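Benzoylformate Decarboxylase (Polynucleobacter necessarius, PDB 4K9Q) binds thiamine diphosphate and magnesium and, as a benzoylformate decarboxylase of the TPP enzyme family, probably splits carbon dioxide from a 2-oxo acid. Local coordinates at residues 110-115 with 153-158; 259-264 with 284-289; 509-512 with 517-520. All coordinates share one frame; numbering follows the deposited sequence.

From the N terminus the chain passes through three thiamine-enzyme domains, each built on a six-stranded parallel sheet, and meets one contact in each. Contact 1 closes a loop of 37 residues, setting the 110-115 segment that follows strand 93-98 against strand 154-159 of the first sheet. Contact 2 lies in the central domain, where the loop before strand 291-296 comes back to the end of helix 254-260; 19 residues, strand 266-270 among them, lie between. Contact 3, in the last domain, spans just four residues between helix 501-513 and strand 517-523. The three follow in series, neither nested nor crossing, with centres 39 to 47 Å apart.

Contact 1 of 3, residues 110-115 with 153-158; sequences LTNIEA and PVFLSL
Phe155 reaches from strand 154-159 to the 110-115 loop and overlaps Ala115 and Asn112 with its CE2 and CZ atoms. CE2 lies 3.7 Å from the carbonyl O of Ala115, while CZ approaches ND2 of Asn112 at 4.0 Å. Both come in obliquely, and the amide plane of Asn112 is turned 71° from the ring, so the two flat groups do not stack. CG of Phe155 stands anti to the backbone N (chi1 173°), which throws the ring forward to the loop; Ile94 and Ala96 of strand 93-98 and Leu75 of helix 71-77 also pack on it. A large aromatic suits a place where one side chain must span strand and loop.

Two residues further along, Ser157 points the same way. CB of Ala115 lies 3.6 Å from OG of Ser157, and the small alanine lets the loop come this near the strand. To one side of the methyl a water joins the segments: it accepts a hydrogen bond from ND2 of Asn112 at 2.8 Å and donates one to OG of Ser157, also at 2.8 Å. The serine hydroxyl is further hydrogen-bonded to Glu128. Asn112 is the centre of an inverse gamma turn, its backbone N bonded to Gln98.

The loop thus packs on the parallel sheet of the N-terminal TPP-binding domain, away from the annotated sites. Direct contact is apolar or weakly polar, and the water carries the hydrogen bonding across, letting a buried amide and hydroxyl share a partner although they do not meet.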
loop_
_atom_site.group_PDB
_atom_site.type_symbol
_atom_site.label_atom_id
_atom_site.label_comp_id
_atom_site.label_asym_id
_atom_site.label_seq_id
_atom_site.Cartn_x
_atom_site.Cartn_y
_atom_site.Cartn_z
ATOM N N LEU A 110 5.717 20.730 -1.460
ATOM C CA LEU A 110 6.856 19.840 -1.218
ATOM C C LEU A 110 6.689 18.949 0.021
ATOM O O LEU A 110 7.658 18.444 0.587
ATOM C CB LEU A 110 8.180 20.616 -1.234
ATOM C CG LEU A 110 8.561 21.061 -2.664
ATOM C CD1 LEU A 110 9.478 22.266 -2.675
ATOM C CD2 LEU A 110 9.174 19.910 -3.463
ATOM N N THR A 111 5.440 18.738 0.418
ATOM C CA THR A 111 5.134 17.676 1.359
ATOM C C THR A 111 5.257 16.331 0.653
ATOM O O THR A 111 4.755 16.144 -0.459
ATOM C CB THR A 111 3.713 17.801 1.922
ATOM O OG1 THR A 111 3.608 19.017 2.660
ATOM C CG2 THR A 111 3.399 16.635 2.842
ATOM N N ASN A 112 5.934 15.395 1.299
ATOM C CA ASN A 112 6.009 14.057 0.760
ATOM C C ASN A 112 4.790 13.305 1.285
ATOM O O ASN A 112 4.831 12.701 2.359
ATOM C CB ASN A 112 7.315 13.391 1.188
ATOM C CG ASN A 112 7.628 12.161 0.373
ATOM O OD1 ASN A 112 6.847 11.766 -0.503
ATOM N ND2 ASN A 112 8.783 11.551 0.642
ATOM N N ILE A 113 3.693 13.383 0.534
ATOM C CA ILE A 113 2.398 12.894 1.012
ATOM C C ILE A 113 2.390 11.368 1.074
ATOM O O ILE A 113 2.805 10.716 0.120
ATOM C CB ILE A 113 1.259 13.433 0.124
ATOM C CG1 ILE A 113 1.236 14.966 0.175
ATOM C CG2 ILE A 113 -0.086 12.847 0.550
ATOM C CD1 ILE A 113 0.389 15.627 -0.899
ATOM N N GLU A 114 1.929 10.803 2.196
ATOM C CA GLU A 114 2.031 9.359 2.423
ATOM C C GLU A 114 3.434 8.864 2.085
ATOM O O GLU A 114 3.605 7.891 1.341
ATOM C CB GLU A 114 1.002 8.575 1.596
ATOM C CG GLU A 114 -0.423 8.741 2.046
ATOM C CD GLU A 114 -1.255 7.459 1.904
ATOM O OE1 GLU A 114 -0.958 6.607 1.027
ATOM O OE2 GLU A 114 -2.220 7.304 2.685
ATOM N N ALA A 115 4.437 9.527 2.650
ATOM C CA ALA A 115 5.827 9.237 2.327
ATOM C C ALA A 115 6.183 7.763 2.441
ATOM O O ALA A 115 6.930 7.244 1.616
ATOM C CB ALA A 115 6.762 10.077 3.188
ATOM N N PRO A 153 17.873 -1.864 0.888
ATOM C CA PRO A 153 17.684 -0.463 1.268
ATOM C C PRO A 153 16.457 -0.232 2.139
ATOM O O PRO A 153 15.480 -0.986 2.083
ATOM C CB PRO A 153 17.514 0.246 -0.086
ATOM C CG PRO A 153 16.919 -0.795 -0.967
ATOM C CD PRO A 153 17.547 -2.104 -0.532
ATOM N N VAL A 154 16.528 0.819 2.943
ATOM C CA VAL A 154 15.420 1.252 3.790
ATOM C C VAL A 154 15.210 2.756 3.590
ATOM O O VAL A 154 16.090 3.454 3.068
ATOM C CB VAL A 154 15.704 0.964 5.275
ATOM C CG1 VAL A 154 15.844 -0.530 5.519
ATOM C CG2 VAL A 154 16.973 1.682 5.713
ATOM N N PHE A 155 14.039 3.256 3.989
ATOM C CA PHE A 155 13.704 4.658 3.745
ATOM C C PHE A 155 13.195 5.345 5.005
ATOM O O PHE A 155 12.285 4.836 5.671
ATOM C CB PHE A 155 12.646 4.782 2.645
ATOM C CG PHE A 155 12.126 6.184 2.467
ATOM C CD1 PHE A 155 12.941 7.170 1.926
ATOM C CD2 PHE A 155 10.840 6.527 2.860
ATOM C CE1 PHE A 155 12.479 8.474 1.761
ATOM C CE2 PHE A 155 10.371 7.838 2.689
ATOM C CZ PHE A 155 11.198 8.810 2.155
ATOM N N LEU A 156 13.787 6.501 5.324
ATOM C CA LEU A 156 13.294 7.363 6.405
ATOM C C LEU A 156 12.882 8.725 5.856
ATOM O O LEU A 156 13.645 9.356 5.115
ATOM C CB LEU A 156 14.384 7.587 7.460
ATOM C CG LEU A 156 14.894 6.370 8.232
ATOM C CD1 LEU A 156 16.023 6.792 9.162
ATOM C CD2 LEU A 156 13.753 5.734 9.011
ATOM N N SER A 157 11.688 9.168 6.233
ATOM C CA SER A 157 11.176 10.489 5.923
ATOM C C SER A 157 11.319 11.333 7.182
ATOM O O SER A 157 10.767 10.987 8.230
ATOM C CB SER A 157 9.703 10.376 5.521
ATOM O OG SER A 157 9.123 11.652 5.343
ATOM N N LEU A 158 12.043 12.445 7.078
ATOM C CA LEU A 158 12.502 13.190 8.248
ATOM C C LEU A 158 12.066 14.663 8.221
ATOM O O LEU A 158 12.659 15.484 7.531
ATOM C CB LEU A 158 14.032 13.059 8.351
ATOM C CG LEU A 158 14.484 11.587 8.467
ATOM C CD1 LEU A 158 15.922 11.404 8.103
ATOM C CD2 LEU A 158 14.202 11.031 9.853
HETATM O O HOH W 1 10.181 12.540 2.866
#

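Contact 2 of 3, residues 259-264 with 284-289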
loop_
_atom_site.group_PDB
_atom_site.type_symbol
_atom_site.label_atom_id
_atom_site.label_comp_id
_atom_site.label_asym_id
_atom_site.label_seq_id
_atom_site.Cartn_x
_atom_site.Cartn_y
_atom_site.Cartn_z
ATOM N N LYS A 259 19.080 -26.291 -22.573
ATOM C CA LYS A 259 19.928 -26.983 -23.535
ATOM C C LYS A 259 21.392 -26.949 -23.117
ATOM O O LYS A 259 22.137 -27.906 -23.346
ATOM C CB LYS A 259 19.744 -26.395 -24.938
ATOM C CG LYS A 259 18.419 -26.804 -25.580
ATOM C CD LYS A 259 18.229 -26.163 -26.949
ATOM C CE LYS A 259 16.845 -26.476 -27.510
ATOM N NZ LYS A 259 16.617 -27.945 -27.630
ATOM N N GLN A 260 21.802 -25.856 -22.485
ATOM C CA GLN A 260 23.193 -25.712 -22.077
ATOM C C GLN A 260 23.600 -26.646 -20.948
ATOM O O GLN A 260 24.776 -26.991 -20.823
ATOM C CB GLN A 260 23.506 -24.269 -21.690
ATOM C CG GLN A 260 23.414 -23.291 -22.840
ATOM C CD GLN A 260 23.777 -21.886 -22.416
ATOM O OE1 GLN A 260 23.021 -21.229 -21.693
ATOM N NE2 GLN A 260 24.950 -21.423 -22.843
ATOM N N ILE A 261 22.641 -27.064 -20.130
ATOM C CA ILE A 261 22.971 -27.871 -18.955
ATOM C C ILE A 261 22.585 -29.344 -19.118
ATOM O O ILE A 261 22.664 -30.125 -18.171
ATOM C CB ILE A 261 22.372 -27.260 -17.646
ATOM C CG1 ILE A 261 20.839 -27.227 -17.709
ATOM C CG2 ILE A 261 22.953 -25.851 -17.408
ATOM C CD1 ILE A 261 20.157 -26.852 -16.369
ATOM N N GLN A 262 22.179 -29.726 -20.325
ATOM C CA GLN A 262 21.847 -31.123 -20.605
ATOM C C GLN A 262 23.021 -32.062 -20.317
ATOM O O GLN A 262 24.185 -31.677 -20.445
ATOM C CB GLN A 262 21.390 -31.288 -22.055
ATOM C CG GLN A 262 19.996 -30.751 -22.327
ATOM C CD GLN A 262 19.574 -30.933 -23.774
ATOM O OE1 GLN A 262 20.397 -31.243 -24.639
ATOM N NE2 GLN A 262 18.285 -30.742 -24.045
ATOM N N GLY A 263 22.711 -33.294 -19.917
ATOM C CA GLY A 263 23.737 -34.298 -19.696
ATOM C C GLY A 263 24.189 -34.422 -18.252
ATOM O O GLY A 263 25.148 -35.141 -17.952
ATOM N N HIS A 264 23.501 -33.718 -17.355
ATOM C CA HIS A 264 23.855 -33.726 -15.939
ATOM C C HIS A 264 22.636 -34.070 -15.095
ATOM O O HIS A 264 21.565 -33.489 -15.276
ATOM C CB HIS A 264 24.443 -32.373 -15.551
ATOM C CG HIS A 264 25.687 -32.034 -16.307
ATOM N ND1 HIS A 264 26.943 -32.414 -15.884
ATOM C CD2 HIS A 264 25.865 -31.380 -17.478
ATOM C CE1 HIS A 264 27.843 -31.994 -16.755
ATOM N NE2 HIS A 264 27.216 -31.364 -17.732
ATOM N N GLN A 284 11.754 -26.596 -21.017
ATOM C CA GLN A 284 11.689 -27.138 -19.664
ATOM C C GLN A 284 12.723 -26.437 -18.795
ATOM O O GLN A 284 13.796 -26.078 -19.273
ATOM C CB GLN A 284 11.974 -28.641 -19.681
ATOM C CG GLN A 284 11.032 -29.447 -20.561
ATOM C CD GLN A 284 11.371 -30.925 -20.569
ATOM O OE1 GLN A 284 10.585 -31.754 -20.107
ATOM N NE2 GLN A 284 12.542 -31.264 -21.097
ATOM N N PHE A 285 12.412 -26.245 -17.516
ATOM C CA PHE A 285 13.348 -25.532 -16.638
ATOM C C PHE A 285 14.697 -26.251 -16.518
ATOM O O PHE A 285 15.745 -25.618 -16.544
ATOM C CB PHE A 285 12.744 -25.299 -15.249
ATOM C CG PHE A 285 11.435 -24.570 -15.277
ATOM C CD1 PHE A 285 11.344 -23.298 -15.809
ATOM C CD2 PHE A 285 10.290 -25.158 -14.765
ATOM C CE1 PHE A 285 10.131 -22.632 -15.839
ATOM C CE2 PHE A 285 9.080 -24.489 -14.795
ATOM C CZ PHE A 285 9.005 -23.223 -15.322
ATOM N N ILE A 286 14.665 -27.573 -16.363
ATOM C CA ILE A 286 15.888 -28.363 -16.313
ATOM C C ILE A 286 15.677 -29.624 -17.136
ATOM O O ILE A 286 14.534 -30.004 -17.388
ATOM C CB ILE A 286 16.281 -28.734 -14.858
ATOM C CG1 ILE A 286 15.149 -29.488 -14.160
ATOM C CG2 ILE A 286 16.665 -27.477 -14.057
ATOM C CD1 ILE A 286 15.516 -29.963 -12.764
ATOM N N PRO A 287 16.773 -30.266 -17.565
ATOM C CA PRO A 287 16.650 -31.431 -18.454
ATOM C C PRO A 287 15.792 -32.533 -17.850
ATOM O O PRO A 287 15.851 -32.781 -16.642
ATOM C CB PRO A 287 18.094 -31.910 -18.602
ATOM C CG PRO A 287 18.923 -30.703 -18.342
ATOM C CD PRO A 287 18.179 -29.944 -17.274
ATOM N N GLU A 288 14.990 -33.178 -18.691
ATOM C CA GLU A 288 14.193 -34.313 -18.251
ATOM C C GLU A 288 15.096 -35.290 -17.500
ATOM O O GLU A 288 16.206 -35.592 -17.944
ATOM C CB GLU A 288 13.558 -35.009 -19.462
ATOM C CG GLU A 288 12.248 -35.720 -19.165
ATOM C CD GLU A 288 11.037 -34.836 -19.409
ATOM O OE1 GLU A 288 10.708 -34.593 -20.590
ATOM O OE2 GLU A 288 10.414 -34.382 -18.425
ATOM N N GLY A 289 14.632 -35.769 -16.352
ATOM C CA GLY A 289 15.395 -36.737 -15.590
ATOM C C GLY A 289 16.288 -36.125 -14.526
ATOM O O GLY A 289 16.660 -36.803 -13.569
#
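Ile261 and Pro287 cross at about a right angle in the central domain, whose parallel six-stranded sheet has the strand order 3-2-1-4-5-6 of a Rossmann-like fold. Ile261 is the first residue to leave helical backbone angles after helix 254-260, and Pro287 belongs to the loop leading to strand 291-296. The isoleucine comes to the CD side of the pyrrolidine ring: its CG1 and CD1 both approach, CD1 lying 3.8 Å from CD of Pro287. Behind this lies the torsion of Ile261, with CG1 between the backbone N and the carbonyl carbon (chi1 62°), which swings the ethyl arm to the proline. Next to the ring, CD1 of Ile261 also touches CG2 of Ile286 at 4.2 Å, while the end of the Ile286 side chain leads away.

Gln262 lies obliquely to the same ring. Its aliphatic CG is 4.1 Å from CG of Pro287, and the extended chain carries the amide onward from the contact, a fitting arrangement for an exposed residue whose stem packs on the ring. Proline suits the loop because its ring is compact, apolar and restricts the backbone; an alanine here would probably leave CG1 and CD1 of Ile261 facing a gap and set the loop freer to move.

Ile261 also packs on Leu201 of strand 201-204, joining the end of the helix to the sheet. The O of Ile261, 3.8 Å from CG of Pro287, is buried here with no hydrogen-bonding partner in the model. Closest to the proline is CA of Gln262, 3.7 Å from CG of Pro287.

Contact 3 of 3, residues 509-512 with 517-520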
loop_
_atom_site.group_PDB
_atom_site.type_symbol
_atom_site.label_atom_id
_atom_site.label_comp_id
_atom_site.label_asym_id
_atom_site.label_seq_id
_atom_site.Cartn_x
_atom_site.Cartn_y
_atom_site.Cartn_z
ATOM N N LEU A 509 45.386 4.295 -22.877
ATOM C CA LEU A 509 46.605 4.410 -22.070
ATOM C C LEU A 509 46.695 5.779 -21.385
ATOM O O LEU A 509 47.031 5.879 -20.198
ATOM C CB LEU A 509 47.842 4.155 -22.939
ATOM C CG LEU A 509 47.939 2.709 -23.425
ATOM C CD1 LEU A 509 49.177 2.518 -24.278
ATOM C CD2 LEU A 509 47.942 1.736 -22.249
ATOM N N GLU A 510 46.366 6.833 -22.125
ATOM C CA GLU A 510 46.333 8.172 -21.550
ATOM C C GLU A 510 45.332 8.261 -20.391
ATOM O O GLU A 510 45.646 8.793 -19.327
ATOM C CB GLU A 510 46.003 9.211 -22.620
ATOM C CG GLU A 510 45.953 10.640 -22.090
ATOM C CD GLU A 510 45.972 11.677 -23.198
ATOM O OE1 GLU A 510 46.476 11.365 -24.299
ATOM O OE2 GLU A 510 45.480 12.805 -22.967
ATOM N N ALA A 511 44.130 7.728 -20.589
ATOM C CA ALA A 511 43.126 7.766 -19.528
ATOM C C ALA A 511 43.597 6.969 -18.296
ATOM O O ALA A 511 43.352 7.360 -17.156
ATOM C CB ALA A 511 41.781 7.256 -20.041
ATOM N N LEU A 512 44.294 5.854 -18.524
ATOM C CA LEU A 512 44.836 5.067 -17.420
ATOM C C LEU A 512 45.892 5.828 -16.618
ATOM O O LEU A 512 46.049 5.597 -15.423
ATOM C CB LEU A 512 45.402 3.736 -17.924
ATOM C CG LEU A 512 44.352 2.687 -18.315
ATOM C CD1 LEU A 512 44.999 1.610 -19.179
ATOM C CD2 LEU A 512 43.690 2.080 -17.086
ATOM N N THR A 517 38.405 11.649 -14.369
ATOM C CA THR A 517 37.346 11.022 -15.150
ATOM C C THR A 517 37.501 11.354 -16.630
ATOM O O THR A 517 37.640 12.524 -16.996
ATOM C CB THR A 517 35.970 11.474 -14.627
ATOM O OG1 THR A 517 35.815 11.009 -13.283
ATOM C CG2 THR A 517 34.827 10.917 -15.486
ATOM N N SER A 518 37.473 10.314 -17.462
ATOM C CA SER A 518 37.645 10.438 -18.909
ATOM C C SER A 518 36.483 9.785 -19.662
ATOM O O SER A 518 35.898 8.808 -19.190
ATOM C CB SER A 518 38.950 9.759 -19.343
ATOM O OG SER A 518 40.102 10.425 -18.835
ATOM N N VAL A 519 36.174 10.319 -20.841
ATOM C CA VAL A 519 35.211 9.714 -21.753
ATOM C C VAL A 519 35.883 9.459 -23.099
ATOM O O VAL A 519 36.453 10.371 -23.709
ATOM C CB VAL A 519 33.969 10.613 -21.937
ATOM C CG1 VAL A 519 33.006 10.020 -22.960
ATOM C CG2 VAL A 519 33.276 10.812 -20.602
ATOM N N ILE A 520 35.831 8.212 -23.545
ATOM C CA ILE A 520 36.378 7.825 -24.839
ATOM C C ILE A 520 35.242 7.288 -25.696
ATOM O O ILE A 520 34.657 6.256 -25.381
ATOM C CB ILE A 520 37.467 6.752 -24.675
ATOM C CG1 ILE A 520 38.564 7.278 -23.744
ATOM C CG2 ILE A 520 38.031 6.338 -26.036
ATOM C CD1 ILE A 520 39.644 6.270 -23.401
HETATM O O HOH W 2 40.832 8.852 -16.762
#
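Ala511 is where the 509-512 turn of helix 501-513 touches Ser518 on the strand at 517-520. Two residues earlier, the CB of Leu509 points away from the strand and its side chain packs on Asn362, and Glu510 remains at the exposed surface. The helix therefore presents a methyl where it comes nearest. CB of Ala511 lies 3.8 Å from both CB and OG of Ser518, and 4.1 Å from CD1 of Ile520, so it rests against two side chains two residues apart, which on a strand point the same way. The small methyl of alanine suits the place where helix and strand come nearest, and serine opposite it is also small.

The carbonyl of Ala511 also takes part through a water 3.0 Å from O of Ala511 and 2.7 Å from OG of Ser518, hydrogen-bonded to both, though it has more acceptors around it than protons to give. That carbonyl oxygen is hydrogen-bonded to His448 as well. Ser518 holds its OG beside the backbone N and anti to the carbonyl carbon (chi1 -66°), which sets the hydroxyl within reach of the water.

Leu512 then faces away again, onto Ile450 of strand 449-455, Pro364 and Pro422. Ile520 extends the apolar patch along the helix to Leu504 and Ala507. The helix packs on the strand that follows it, as in a beta-alpha-beta crossover, here strand 494-497, helix 501-513 and strand 517-523, in the C-terminal TPP-binding domain.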